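Local coordinates for protein succinylglutamate desuccinylase (Chromobacterium violaceum, PDB 1YW4) that probably hydrolyses N-succinylglutamate to succinate and glutamate, the last step of arginine degradation by the AST pathway, with one zinc ion per subunit, at residues A[47-52]-A[142-147]; A[78-83]-A[238-243]. One frame throughout, in Å; residues are numbered along the deposited sequence.

Contact 1 (A[47-52]-A[142-147]); sequences DSVLLS and RKLHYD
D47 takes hold of R142 twice at the point where two neighbouring parallel strands, 48-53 and 143-151, start their run through the zinc-peptidase-like alpha/beta core. D47 OD1 accepts the backbone N of R142 (3.0 Å), while D47 OD2 forms a salt bridge with the guanidinium, 3.0 Å from R142 NE by a weak bond and 3.1 Å from NH2. The two flat groups stand 61° apart, so NH2 meets OD2 from above the carboxylate plane and the forked, coplanar pairing is not made. At the other end S52 OG donates to D147 OD1 across 2.6 Å, also from above that carboxylate. OD2 of D147 is bonded to NE2 of H149, a zinc ligand. D147 is thus a second-shell residue, and the S52 hydroxyl, one step further out, probably helps fix how its carboxylate is turned.

Between these ends the backbones alternate as parallel strands do: S48 and L50 donate to R142 O and L144 O, L144 and Y146 to S48 O and L50 O, and S52 N reaches Y146 O. L50 O has a second donor, ND1 of H145 at 3.1 Å, which comes from above the carbonyl plane, while L50 O itself lies near the plane of the imidazole. With CG anti to the backbone N (chi1 176°), the H145 imidazole leans back over strand 48-53, and L50 CD2 sits 3.6 Å from its centroid as a CH-pi contact. Helices 120-137 and 198-205 pack on this face. A water joins S48 OG to R142 O; the hydroxyl is also bonded to R83. V49, L51, L144 and Y146 make up the other face, against helix 230-241. There Y146 stacks on W179 and bonds Q176 through OH, and L51 CD2 meets the Y146 ring edge at CD2, 3.8 Å away.

Contact 2 (A[78-83]-A[238-243]); sequences LALNCR and GLLSNP
L239 begins the contact with its carbonyl: C82 SG lies 3.3 Å from L239 O, on the last turn of helix 230-241. The arrangement is a helix C terminus met by an irregular loop, 78-83, which runs past the end of the helix and supplies donors to carbonyls of that last turn. L240 comes next. L240 O accepts the backbone N of N81 at 2.8 Å in an almost straight bond (169° at the hydrogen), and the L240 side chain crosses that of L80, whose CD1 comes within 3.9 Å of L240 CB. M69 of helix 61-75 also packs on L240.

S241 is gripped at both its polar ends. S241 OG donates to A79 O (2.8 Å), with a weak bond to R237 O one turn back, and L78 lays CD1 beside the same OG. S241 O is taken by N81 ND2 at 2.7 Å; the amide N-H comes in the carbonyl plane, on a lone pair, and S241 O lies near the plane of the N81 amide. N81 thus spans two successive helix carbonyls, one with its backbone and one with its side chain.

The helix breaks at N242, and P243 folds back toward the loop. C82, with SG anti to its own carbonyl carbon (chi1 -49°), pushes the sulfur against the proline ring, where C82 SG to P243 CG is 3.4 Å.

After a short helix and three strands, the chain lays down strand 48-53, passes through helix 61-75 and reaches the loop 78-83. It then returns as 142-147, closing contact 1 over 89 residues, and later comes to 238-243, the end of helix 230-241, closing contact 2 over 154. The segments alternate, so the two closures cross. Strand 48-53 lies between strands 83-88 and 143-151, and R83, at the end of the loop, joins the contacts: R83 N is 2.8 Å from D47 O and R83 O is 2.6 Å from V49 N, both probable hydrogen bonds. L239 of contact 2 also rests on L144 and Y146, tying the helix end to one face of the parallel strands.

Contact 1 (A[47-52]-A[142-147])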
loop_
_atom_site.group_PDB
_atom_site.type_symbol
_atom_site.label_atom_id
_atom_site.label_comp_id
_atom_site.label_asym_id
_atom_site.label_seq_id
_atom_site.Cartn_x
_atom_site.Cartn_y
_atom_site.Cartn_z
ATOM N N ASP A 47 5.715 -23.045 -25.131
ATOM C CA ASP A 47 4.920 -22.130 -24.317
ATOM C C ASP A 47 3.531 -22.039 -24.915
ATOM O O ASP A 47 3.371 -22.095 -26.131
ATOM C CB ASP A 47 5.536 -20.732 -24.284
ATOM C CG ASP A 47 6.830 -20.680 -23.492
ATOM O OD1 ASP A 47 6.921 -21.385 -22.464
ATOM O OD2 ASP A 47 7.740 -19.923 -23.893
ATOM N N SER A 48 2.527 -21.884 -24.059
ATOM C CA SER A 48 1.149 -21.801 -24.518
ATOM C C SER A 48 0.618 -20.387 -24.376
ATOM O O SER A 48 0.642 -19.806 -23.292
ATOM C CB SER A 48 0.283 -22.774 -23.729
ATOM O OG SER A 48 0.678 -24.114 -24.002
ATOM N N VAL A 49 0.129 -19.838 -25.480
ATOM C CA VAL A 49 -0.375 -18.477 -25.475
ATOM C C VAL A 49 -1.844 -18.376 -25.845
ATOM O O VAL A 49 -2.271 -18.925 -26.850
ATOM C CB VAL A 49 0.470 -17.597 -26.427
ATOM C CG1 VAL A 49 -0.109 -16.197 -26.517
ATOM C CG2 VAL A 49 1.910 -17.532 -25.912
ATOM N N LEU A 50 -2.615 -17.688 -25.004
ATOM C CA LEU A 50 -4.037 -17.473 -25.253
ATOM C C LEU A 50 -4.245 -15.985 -25.504
ATOM O O LEU A 50 -3.950 -15.164 -24.638
ATOM C CB LEU A 50 -4.876 -17.900 -24.042
ATOM C CG LEU A 50 -6.365 -17.523 -24.100
ATOM C CD1 LEU A 50 -6.978 -18.106 -25.360
ATOM C CD2 LEU A 50 -7.100 -18.039 -22.861
ATOM N N LEU A 51 -4.714 -15.636 -26.695
ATOM C CA LEU A 51 -4.993 -14.243 -27.011
ATOM C C LEU A 51 -6.497 -14.133 -27.252
ATOM O O LEU A 51 -7.046 -14.768 -28.154
ATOM C CB LEU A 51 -4.259 -13.795 -28.275
ATOM C CG LEU A 51 -2.726 -13.932 -28.340
ATOM C CD1 LEU A 51 -2.242 -13.380 -29.685
ATOM C CD2 LEU A 51 -2.070 -13.183 -27.191
ATOM N N SER A 52 -7.164 -13.341 -26.432
ATOM C CA SER A 52 -8.586 -13.158 -26.619
ATOM C C SER A 52 -8.813 -11.686 -26.941
ATOM O O SER A 52 -8.145 -10.806 -26.393
ATOM C CB SER A 52 -9.357 -13.591 -25.366
ATOM O OG SER A 52 -8.916 -12.904 -24.211
ATOM N N ARG A 142 5.213 -22.485 -20.315
ATOM C CA ARG A 142 4.525 -21.317 -19.782
ATOM C C ARG A 142 3.069 -21.231 -20.251
ATOM O O ARG A 142 2.727 -21.676 -21.344
ATOM C CB ARG A 142 5.268 -20.043 -20.183
ATOM C CG ARG A 142 6.696 -19.944 -19.661
ATOM C CD ARG A 142 7.275 -18.568 -19.947
ATOM N NE ARG A 142 7.349 -18.284 -21.376
ATOM C CZ ARG A 142 7.578 -17.079 -21.888
ATOM N NH1 ARG A 142 7.752 -16.035 -21.090
ATOM N NH2 ARG A 142 7.631 -16.912 -23.200
ATOM N N LYS A 143 2.219 -20.671 -19.397
ATOM C CA LYS A 143 0.804 -20.473 -19.701
ATOM C C LYS A 143 0.539 -18.962 -19.663
ATOM O O LYS A 143 0.489 -18.356 -18.592
ATOM C CB LYS A 143 -0.059 -21.210 -18.675
ATOM C CG LYS A 143 0.031 -22.729 -18.804
ATOM C CD LYS A 143 -0.788 -23.448 -17.748
ATOM C CE LYS A 143 -0.252 -23.187 -16.360
ATOM N NZ LYS A 143 1.161 -23.649 -16.227
ATOM N N LEU A 144 0.375 -18.367 -20.842
ATOM C CA LEU A 144 0.173 -16.927 -20.959
ATOM C C LEU A 144 -1.142 -16.531 -21.623
ATOM O O LEU A 144 -1.487 -17.033 -22.689
ATOM C CB LEU A 144 1.336 -16.321 -21.749
ATOM C CG LEU A 144 2.750 -16.618 -21.243
ATOM C CD1 LEU A 144 3.772 -16.127 -22.268
ATOM C CD2 LEU A 144 2.969 -15.947 -19.905
ATOM N N HIS A 145 -1.851 -15.609 -20.986
ATOM C CA HIS A 145 -3.128 -15.123 -21.483
ATOM C C HIS A 145 -3.211 -13.600 -21.481
ATOM O O HIS A 145 -3.088 -12.969 -20.436
ATOM C CB HIS A 145 -4.265 -15.684 -20.630
ATOM C CG HIS A 145 -5.614 -15.157 -21.008
ATOM N ND1 HIS A 145 -5.899 -14.675 -22.267
ATOM C CD2 HIS A 145 -6.765 -15.071 -20.303
ATOM C CE1 HIS A 145 -7.170 -14.318 -22.321
ATOM N NE2 HIS A 145 -7.717 -14.548 -21.143
ATOM N N TYR A 146 -3.410 -13.018 -22.656
ATOM C CA TYR A 146 -3.537 -11.576 -22.761
ATOM C C TYR A 146 -4.906 -11.321 -23.357
ATOM O O TYR A 146 -5.204 -11.717 -24.490
ATOM C CB TYR A 146 -2.450 -10.991 -23.662
ATOM C CG TYR A 146 -1.056 -11.351 -23.201
ATOM C CD1 TYR A 146 -0.531 -10.827 -22.016
ATOM C CD2 TYR A 146 -0.288 -12.263 -23.920
ATOM C CE1 TYR A 146 0.731 -11.211 -21.556
ATOM C CE2 TYR A 146 0.971 -12.655 -23.476
ATOM C CZ TYR A 146 1.474 -12.129 -22.295
ATOM O OH TYR A 146 2.713 -12.532 -21.849
ATOM N N ASP A 147 -5.759 -10.715 -22.542
ATOM C CA ASP A 147 -7.100 -10.377 -22.967
ATOM C C ASP A 147 -6.955 -8.916 -23.400
ATOM O O ASP A 147 -6.732 -8.028 -22.579
ATOM C CB ASP A 147 -8.076 -10.544 -21.802
ATOM C CG ASP A 147 -9.504 -10.294 -22.214
ATOM O OD1 ASP A 147 -9.814 -10.545 -23.405
ATOM O OD2 ASP A 147 -10.303 -9.856 -21.356
HETATM O O HOH W 1 2.983 -24.486 -22.185
#

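Contact 2 (A[78-83]-A[238-243])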
loop_
_atom_site.group_PDB
_atom_site.type_symbol
_atom_site.label_atom_id
_atom_site.label_comp_id
_atom_site.label_asym_id
_atom_site.label_seq_id
_atom_site.Cartn_x
_atom_site.Cartn_y
_atom_site.Cartn_z
ATOM N N LEU A 78 5.178 -14.932 -40.811
ATOM C CA LEU A 78 5.502 -14.975 -39.389
ATOM C C LEU A 78 5.620 -16.424 -38.929
ATOM O O LEU A 78 4.804 -17.271 -39.293
ATOM C CB LEU A 78 4.416 -14.256 -38.577
ATOM C CG LEU A 78 4.599 -14.124 -37.059
ATOM C CD1 LEU A 78 5.779 -13.206 -36.754
ATOM C CD2 LEU A 78 3.331 -13.564 -36.441
ATOM N N ALA A 79 6.643 -16.705 -38.131
ATOM C CA ALA A 79 6.865 -18.053 -37.628
ATOM C C ALA A 79 6.136 -18.257 -36.305
ATOM O O ALA A 79 6.009 -17.328 -35.505
ATOM C CB ALA A 79 8.357 -18.300 -37.444
ATOM N N LEU A 80 5.661 -19.477 -36.079
ATOM C CA LEU A 80 4.948 -19.800 -34.848
ATOM C C LEU A 80 5.627 -20.944 -34.113
ATOM O O LEU A 80 5.708 -22.062 -34.627
ATOM C CB LEU A 80 3.495 -20.180 -35.159
ATOM C CG LEU A 80 2.605 -20.568 -33.971
ATOM C CD1 LEU A 80 2.415 -19.375 -33.052
ATOM C CD2 LEU A 80 1.256 -21.064 -34.485
ATOM N N ASN A 81 6.115 -20.664 -32.909
ATOM C CA ASN A 81 6.785 -21.678 -32.107
ATOM C C ASN A 81 6.174 -21.844 -30.727
ATOM O O ASN A 81 6.851 -22.231 -29.779
ATOM C CB ASN A 81 8.273 -21.351 -31.990
ATOM C CG ASN A 81 8.991 -21.492 -33.307
ATOM O OD1 ASN A 81 9.163 -22.600 -33.816
ATOM N ND2 ASN A 81 9.400 -20.367 -33.881
ATOM N N CYS A 82 4.885 -21.550 -30.617
ATOM C CA CYS A 82 4.177 -21.699 -29.354
ATOM C C CYS A 82 2.819 -22.322 -29.631
ATOM O O CYS A 82 2.356 -22.347 -30.769
ATOM C CB CYS A 82 3.910 -20.345 -28.688
ATOM S SG CYS A 82 5.274 -19.197 -28.532
ATOM N N ARG A 83 2.189 -22.833 -28.581
ATOM C CA ARG A 83 0.844 -23.372 -28.706
ATOM C C ARG A 83 0.013 -22.096 -28.625
ATOM O O ARG A 83 0.041 -21.411 -27.609
ATOM C CB ARG A 83 0.501 -24.273 -27.527
ATOM C CG ARG A 83 1.257 -25.588 -27.497
ATOM C CD ARG A 83 0.804 -26.436 -26.327
ATOM N NE ARG A 83 -0.551 -26.965 -26.497
ATOM C CZ ARG A 83 -1.539 -26.780 -25.623
ATOM N NH1 ARG A 83 -2.724 -27.312 -25.847
ATOM N NH2 ARG A 83 -1.346 -26.051 -24.533
ATOM N N GLY A 238 6.743 -11.167 -31.605
ATOM C CA GLY A 238 8.009 -11.672 -31.096
ATOM C C GLY A 238 7.812 -12.839 -30.148
ATOM O O GLY A 238 8.644 -13.746 -30.065
ATOM N N LEU A 239 6.701 -12.818 -29.422
ATOM C CA LEU A 239 6.398 -13.892 -28.494
ATOM C C LEU A 239 6.080 -15.176 -29.259
ATOM O O LEU A 239 6.611 -16.239 -28.951
ATOM C CB LEU A 239 5.208 -13.504 -27.606
ATOM C CG LEU A 239 4.682 -14.632 -26.723
ATOM C CD1 LEU A 239 5.805 -15.134 -25.831
ATOM C CD2 LEU A 239 3.506 -14.144 -25.888
ATOM N N LEU A 240 5.228 -15.075 -30.271
ATOM C CA LEU A 240 4.857 -16.253 -31.052
ATOM C C LEU A 240 6.038 -16.845 -31.814
ATOM O O LEU A 240 6.180 -18.064 -31.891
ATOM C CB LEU A 240 3.748 -15.901 -32.036
ATOM C CG LEU A 240 2.482 -15.326 -31.385
ATOM C CD1 LEU A 240 1.505 -14.935 -32.468
ATOM C CD2 LEU A 240 1.884 -16.341 -30.426
ATOM N N SER A 241 6.877 -15.986 -32.382
ATOM C CA SER A 241 8.037 -16.452 -33.140
ATOM C C SER A 241 9.152 -16.979 -32.252
ATOM O O SER A 241 9.547 -18.142 -32.355
ATOM C CB SER A 241 8.585 -15.329 -34.021
ATOM O OG SER A 241 7.736 -15.114 -35.126
ATOM N N ASN A 242 9.664 -16.113 -31.389
ATOM C CA ASN A 242 10.738 -16.479 -30.479
ATOM C C ASN A 242 10.348 -16.133 -29.049
ATOM O O ASN A 242 10.714 -15.081 -28.524
ATOM C CB ASN A 242 12.026 -15.752 -30.865
ATOM C CG ASN A 242 13.185 -16.108 -29.957
ATOM O OD1 ASN A 242 13.429 -17.283 -29.675
ATOM N ND2 ASN A 242 13.911 -15.097 -29.500
ATOM N N PRO A 243 9.598 -17.031 -28.400
ATOM C CA PRO A 243 9.126 -16.869 -27.023
ATOM C C PRO A 243 10.208 -17.013 -25.956
ATOM O O PRO A 243 9.967 -16.726 -24.783
ATOM C CB PRO A 243 8.055 -17.947 -26.911
ATOM C CG PRO A 243 8.625 -19.044 -27.749
ATOM C CD PRO A 243 9.114 -18.301 -28.972
#